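ATP-dependent DNA helicase uvsW (PDB 2OCA) couples ATP hydrolysis to 3'-5' unwinding of duplex DNA and drives branch migration of Holliday junctions in phage T4 recombination and repair. Local coordinates at residues F351-H356 with A403-F408; S301-Y306 with I455-V460. The protein carries 1 engineered substitution. All coordinates share one frame; numbering follows the deposited sequence.

Contact 1 (F351-H356 with A403-F408); sequences FVMFKH and ASYGVF
M353 and Y405 meet where two parallel strands part and the second turns into a helix. M353 CB lies over one face of the Y405 ring, 3.9 Å from its centroid, a CH-pi contact. With CG beside the backbone N (chi1 -55°) and further bends at chi2 and chi3, SD comes over the F408 ring, 4.2 Å from the centroid, a Met-aromatic contact. The CE methyl then reaches back toward the CB of A403. F351 completes this side: its CE2 is 3.4 Å from F408 CB, which lies at the edge of the F351 ring, near its plane. F354 leaves from the other face of the sheet. With CG between the backbone N and the carbonyl carbon (chi1 69°), its ring lies against the backbone of A403 and S404, with S404 CA over its centre and S404 CB off-centre.

The backbones pair through A403 N to V352 O (3.1 Å) and F354 N to A403 O (3.1 Å). A weak bond from Y405 N to F354 O follows. S404 is the N-cap, and its OG accepts a weak bond from V407 N. Y405 OH is bonded to the carbonyl of H424. This is a strand-to-helix junction in the parallel sheet of the C-terminal, RecA-like helicase domain. Its chemistry is largely apolar: sulfur and rings pack together, while polar groups mainly pair the backbones and cap the helix.

Contact 2 (S301-Y306 with I455-V460); sequences SIFLRY and IDDAGV. Unlike the reference sequence in segment 455-460: D457 (reference Ser).
R305 extends with CG anti to the backbone N (chi1 -169°), then bends at chi2 and chi3, which lays its guanidinium along the chain that follows D457. D457 also holds CG anti to its N (chi1 -178°), and the two side chains cross, guanidinium and carboxylate planes 36° apart. R305 NE forms a salt bridge with D457 OD1 at 3.3 Å and a weak bond to D457 O. R305 NH2 makes a weak bond to G459 O, 2.7 Å away. D457, which differs from the reference Ser, uses OD1 to accept from G459 N as well, closing an Asx turn; OD2 is bonded to the hydroxyl of Y471.

On the face of L304 and D456, the OH of Y306, from just beyond the strand, donates to D456 OD1 at 2.7 Å, from above the carboxylate plane. R332 pairs with the same OD1. F303 and I455 lie side by side on the face of D457. I455 CD1 packs over one face of the F303 ring, 4.0 Å from its centroid, a CH-pi contact.

Neighbouring strands 298-305 and 450-457 run parallel in the sheet of the C-terminal RecA-like domain. Backbone hydrogen bonds tie them: I455 N to I302 O (2.8 Å), L304 N to I455 O (2.9 Å), D457 N to L304 O and Y306 N to D457 O. The polar contacts gather at the strand ends. Both aspartates are buried; R332 and R305 would probably stabilise their negative charge.

In the fold
Contacts 1 and 2 belong to one seven-stranded parallel sheet of the C-terminal helicase domain, a RecA-like fold. Their centres are about 22 Å apart and they do not touch. Strand 417-422 lies between the two strand pairs, next to 349-354 on one side and 450-457 on the other. Contact 1 is nested within the chain loop that contact 2 closes. Both are mainly buried, but contact 1 runs out to exposed K355, whereas contact 2 has no exposed touching residue. Contact 1 joins a strand pair to helix 405-410 through apolar packing. Contact 2 keeps its strands paired for longer and adds charged and hydroxyl groups where they end.

Contact 1 (F351-H356 with A403-F408)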
loop_
_atom_site.group_PDB
_atom_site.type_symbol
_atom_site.label_atom_id
_atom_site.label_comp_id
_atom_site.label_asym_id
_atom_site.label_seq_id
_atom_site.Cartn_x
_atom_site.Cartn_y
_atom_site.Cartn_z
ATOM N N PHE A 351 8.161 -21.587 -6.503
ATOM C CA PHE A 351 8.263 -22.920 -5.918
ATOM C C PHE A 351 6.840 -23.457 -5.782
ATOM O O PHE A 351 6.016 -22.858 -5.093
ATOM C CB PHE A 351 8.858 -22.813 -4.518
ATOM C CG PHE A 351 10.186 -23.480 -4.350
ATOM C CD1 PHE A 351 11.207 -23.281 -5.272
ATOM C CD2 PHE A 351 10.444 -24.248 -3.215
ATOM C CE1 PHE A 351 12.476 -23.837 -5.062
ATOM C CE2 PHE A 351 11.699 -24.807 -2.993
ATOM C CZ PHE A 351 12.720 -24.601 -3.918
ATOM N N VAL A 352 6.529 -24.562 -6.444
ATOM C CA VAL A 352 5.198 -25.131 -6.303
ATOM C C VAL A 352 5.307 -26.317 -5.350
ATOM O O VAL A 352 5.901 -27.340 -5.675
ATOM C CB VAL A 352 4.628 -25.592 -7.647
ATOM C CG1 VAL A 352 3.276 -26.257 -7.436
ATOM C CG2 VAL A 352 4.485 -24.403 -8.570
ATOM N N MET A 353 4.743 -26.165 -4.161
ATOM C CA MET A 353 4.799 -27.214 -3.161
ATOM C C MET A 353 3.690 -28.224 -3.317
ATOM O O MET A 353 2.523 -27.869 -3.452
ATOM C CB MET A 353 4.712 -26.622 -1.752
ATOM C CG MET A 353 5.743 -25.559 -1.446
ATOM S SD MET A 353 7.421 -26.170 -1.594
ATOM C CE MET A 353 7.739 -25.855 -3.357
ATOM N N PHE A 354 4.063 -29.494 -3.289
ATOM C CA PHE A 354 3.090 -30.567 -3.380
ATOM C C PHE A 354 3.475 -31.652 -2.381
ATOM O O PHE A 354 4.611 -31.701 -1.903
ATOM C CB PHE A 354 3.040 -31.157 -4.789
ATOM C CG PHE A 354 4.266 -31.914 -5.167
ATOM C CD1 PHE A 354 5.228 -31.336 -5.984
ATOM C CD2 PHE A 354 4.471 -33.208 -4.691
ATOM C CE1 PHE A 354 6.380 -32.037 -6.327
ATOM C CE2 PHE A 354 5.619 -33.918 -5.026
ATOM C CZ PHE A 354 6.578 -33.333 -5.847
ATOM N N LYS A 355 2.520 -32.516 -2.068
ATOM C CA LYS A 355 2.756 -33.601 -1.133
ATOM C C LYS A 355 2.873 -34.942 -1.867
ATOM O O LYS A 355 3.886 -35.628 -1.753
ATOM C CB LYS A 355 1.622 -33.655 -0.114
ATOM C CG LYS A 355 1.745 -34.782 0.877
ATOM C CD LYS A 355 0.505 -34.872 1.746
ATOM C CE LYS A 355 0.594 -36.038 2.720
ATOM N NZ LYS A 355 -0.644 -36.179 3.538
ATOM N N HIS A 356 1.849 -35.305 -2.634
ATOM C CA HIS A 356 1.863 -36.569 -3.366
ATOM C C HIS A 356 2.435 -36.456 -4.775
ATOM O O HIS A 356 2.053 -35.577 -5.542
ATOM C CB HIS A 356 0.452 -37.168 -3.415
ATOM C CG HIS A 356 -0.114 -37.484 -2.064
ATOM N ND1 HIS A 356 -0.963 -36.633 -1.393
ATOM C CD2 HIS A 356 0.080 -38.544 -1.245
ATOM C CE1 HIS A 356 -1.269 -37.152 -0.217
ATOM N NE2 HIS A 356 -0.648 -38.312 -0.103
ATOM N N ALA A 403 8.534 -28.845 -6.285
ATOM C CA ALA A 403 9.139 -29.722 -5.293
ATOM C C ALA A 403 8.168 -30.155 -4.210
ATOM O O ALA A 403 7.049 -29.667 -4.145
ATOM C CB ALA A 403 10.336 -29.034 -4.664
ATOM N N SER A 404 8.605 -31.084 -3.367
ATOM C CA SER A 404 7.771 -31.566 -2.279
ATOM C C SER A 404 8.212 -30.853 -1.005
ATOM O O SER A 404 9.334 -30.349 -0.934
ATOM C CB SER A 404 7.925 -33.077 -2.111
ATOM O OG SER A 404 9.164 -33.396 -1.514
ATOM N N TYR A 405 7.334 -30.808 -0.004
ATOM C CA TYR A 405 7.661 -30.131 1.249
ATOM C C TYR A 405 8.924 -30.706 1.850
ATOM O O TYR A 405 9.666 -30.000 2.538
ATOM C CB TYR A 405 6.510 -30.233 2.258
ATOM C CG TYR A 405 5.252 -29.487 1.845
ATOM C CD1 TYR A 405 4.157 -30.165 1.301
ATOM C CD2 TYR A 405 5.162 -28.103 1.984
ATOM C CE1 TYR A 405 3.005 -29.483 0.906
ATOM C CE2 TYR A 405 4.012 -27.411 1.593
ATOM C CZ TYR A 405 2.940 -28.108 1.056
ATOM O OH TYR A 405 1.807 -27.428 0.666
ATOM N N GLY A 406 9.168 -31.986 1.583
ATOM C CA GLY A 406 10.357 -32.631 2.106
ATOM C C GLY A 406 11.607 -31.984 1.548
ATOM O O GLY A 406 12.411 -31.410 2.280
ATOM N N VAL A 407 11.759 -32.074 0.235
ATOM C CA VAL A 407 12.908 -31.504 -0.455
ATOM C C VAL A 407 13.350 -30.148 0.084
ATOM O O VAL A 407 14.437 -30.008 0.648
ATOM C CB VAL A 407 12.620 -31.350 -1.974
ATOM C CG1 VAL A 407 13.612 -30.382 -2.610
ATOM C CG2 VAL A 407 12.700 -32.711 -2.657
ATOM N N PHE A 408 12.492 -29.152 -0.088
ATOM C CA PHE A 408 12.810 -27.795 0.327
ATOM C C PHE A 408 13.012 -27.545 1.829
ATOM O O PHE A 408 13.509 -26.483 2.218
ATOM C CB PHE A 408 11.771 -26.838 -0.297
ATOM C CG PHE A 408 10.921 -26.085 0.690
ATOM C CD1 PHE A 408 10.720 -24.719 0.520
ATOM C CD2 PHE A 408 10.286 -26.733 1.751
ATOM C CE1 PHE A 408 9.904 -24.005 1.385
ATOM C CE2 PHE A 408 9.466 -26.029 2.624
ATOM C CZ PHE A 408 9.273 -24.661 2.441
#

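Contact 2 (S301-Y306 with I455-V460)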
loop_
_atom_site.group_PDB
_atom_site.type_symbol
_atom_site.label_atom_id
_atom_site.label_comp_id
_atom_site.label_asym_id
_atom_site.label_seq_id
_atom_site.Cartn_x
_atom_site.Cartn_y
_atom_site.Cartn_z
ATOM N N SER A 301 -3.610 -15.018 0.538
ATOM C CA SER A 301 -4.656 -16.026 0.676
ATOM C C SER A 301 -5.589 -15.964 -0.524
ATOM O O SER A 301 -6.327 -14.997 -0.700
ATOM C CB SER A 301 -5.455 -15.806 1.958
ATOM O OG SER A 301 -4.722 -16.261 3.079
ATOM N N ILE A 302 -5.549 -16.992 -1.359
ATOM C CA ILE A 302 -6.405 -17.019 -2.528
ATOM C C ILE A 302 -7.599 -17.945 -2.338
ATOM O O ILE A 302 -7.452 -19.149 -2.140
ATOM C CB ILE A 302 -5.633 -17.469 -3.774
ATOM C CG1 ILE A 302 -4.371 -16.622 -3.934
ATOM C CG2 ILE A 302 -6.525 -17.345 -5.011
ATOM C CD1 ILE A 302 -4.630 -15.135 -3.947
ATOM N N PHE A 303 -8.785 -17.363 -2.389
ATOM C CA PHE A 303 -10.012 -18.125 -2.254
ATOM C C PHE A 303 -10.431 -18.601 -3.636
ATOM O O PHE A 303 -10.916 -17.822 -4.456
ATOM C CB PHE A 303 -11.106 -17.257 -1.650
ATOM C CG PHE A 303 -11.098 -17.226 -0.159
ATOM C CD1 PHE A 303 -11.742 -18.214 0.572
ATOM C CD2 PHE A 303 -10.472 -16.194 0.523
ATOM C CE1 PHE A 303 -11.772 -18.173 1.959
ATOM C CE2 PHE A 303 -10.498 -16.145 1.921
ATOM C CZ PHE A 303 -11.152 -17.142 2.635
ATOM N N LEU A 304 -10.226 -19.886 -3.885
ATOM C CA LEU A 304 -10.568 -20.489 -5.157
ATOM C C LEU A 304 -11.995 -21.026 -5.049
ATOM O O LEU A 304 -12.221 -22.050 -4.399
ATOM C CB LEU A 304 -9.586 -21.621 -5.425
ATOM C CG LEU A 304 -9.322 -22.043 -6.863
ATOM C CD1 LEU A 304 -8.886 -20.843 -7.701
ATOM C CD2 LEU A 304 -8.229 -23.117 -6.848
ATOM N N ARG A 305 -12.953 -20.336 -5.672
ATOM C CA ARG A 305 -14.354 -20.753 -5.606
ATOM C C ARG A 305 -14.731 -21.791 -6.659
ATOM O O ARG A 305 -14.329 -21.686 -7.814
ATOM C CB ARG A 305 -15.293 -19.545 -5.748
ATOM C CG ARG A 305 -16.753 -19.877 -5.419
ATOM C CD ARG A 305 -16.858 -20.213 -3.957
ATOM N NE ARG A 305 -17.853 -21.234 -3.636
ATOM C CZ ARG A 305 -19.148 -21.089 -3.846
ATOM N NH1 ARG A 305 -19.597 -19.969 -4.383
ATOM N NH2 ARG A 305 -19.993 -22.044 -3.503
ATOM N N TYR A 306 -15.528 -22.774 -6.253
ATOM C CA TYR A 306 -15.965 -23.833 -7.152
ATOM C C TYR A 306 -17.407 -23.658 -7.633
ATOM O O TYR A 306 -18.164 -22.865 -7.088
ATOM C CB TYR A 306 -15.821 -25.195 -6.459
ATOM C CG TYR A 306 -14.390 -25.629 -6.290
ATOM C CD1 TYR A 306 -13.502 -24.870 -5.532
ATOM C CD2 TYR A 306 -13.913 -26.774 -6.921
ATOM C CE1 TYR A 306 -12.167 -25.234 -5.409
ATOM C CE2 TYR A 306 -12.585 -27.151 -6.810
ATOM C CZ TYR A 306 -11.709 -26.374 -6.052
ATOM O OH TYR A 306 -10.375 -26.722 -5.960
ATOM N N ILE A 455 -6.848 -21.585 -0.794
ATOM C CA ILE A 455 -7.955 -22.078 -0.009
ATOM C C ILE A 455 -8.988 -22.523 -1.015
ATOM O O ILE A 455 -9.402 -21.746 -1.869
ATOM C CB ILE A 455 -8.554 -20.977 0.860
ATOM C CG1 ILE A 455 -7.477 -20.408 1.783
ATOM C CG2 ILE A 455 -9.717 -21.527 1.668
ATOM C CD1 ILE A 455 -7.973 -19.283 2.678
ATOM N N ASP A 456 -9.390 -23.781 -0.933
ATOM C CA ASP A 456 -10.384 -24.307 -1.856
ATOM C C ASP A 456 -11.758 -24.053 -1.272
ATOM O O ASP A 456 -12.185 -24.743 -0.349
ATOM C CB ASP A 456 -10.141 -25.801 -2.078
ATOM C CG ASP A 456 -8.830 -26.065 -2.808
ATOM O OD1 ASP A 456 -8.760 -25.788 -4.022
ATOM O OD2 ASP A 456 -7.861 -26.529 -2.172
ATOM N N ASP A 457 -12.437 -23.042 -1.814
ATOM C CA ASP A 457 -13.766 -22.652 -1.349
ATOM C C ASP A 457 -14.876 -23.386 -2.078
ATOM O O ASP A 457 -15.279 -22.988 -3.170
ATOM C CB ASP A 457 -13.972 -21.146 -1.534
ATOM C CG ASP A 457 -15.326 -20.671 -1.032
ATOM O OD1 ASP A 457 -16.199 -21.527 -0.756
ATOM O OD2 ASP A 457 -15.521 -19.437 -0.923
ATOM N N ALA A 458 -15.364 -24.458 -1.466
ATOM C CA ALA A 458 -16.444 -25.241 -2.037
ATOM C C ALA A 458 -17.597 -25.215 -1.040
ATOM O O ALA A 458 -18.305 -26.209 -0.857
ATOM C CB ALA A 458 -15.984 -26.670 -2.288
ATOM N N GLY A 459 -17.775 -24.066 -0.391
ATOM C CA GLY A 459 -18.838 -23.924 0.588
ATOM C C GLY A 459 -20.202 -23.893 -0.073
ATOM O O GLY A 459 -20.316 -23.467 -1.215
ATOM N N VAL A 460 -21.234 -24.332 0.638
ATOM C CA VAL A 460 -22.585 -24.360 0.085
ATOM C C VAL A 460 -23.396 -23.118 0.432
ATOM O O VAL A 460 -23.602 -22.805 1.609
ATOM C CB VAL A 460 -23.368 -25.601 0.583
ATOM C CG1 VAL A 460 -24.741 -25.645 -0.067
ATOM C CG2 VAL A 460 -22.597 -26.872 0.269
#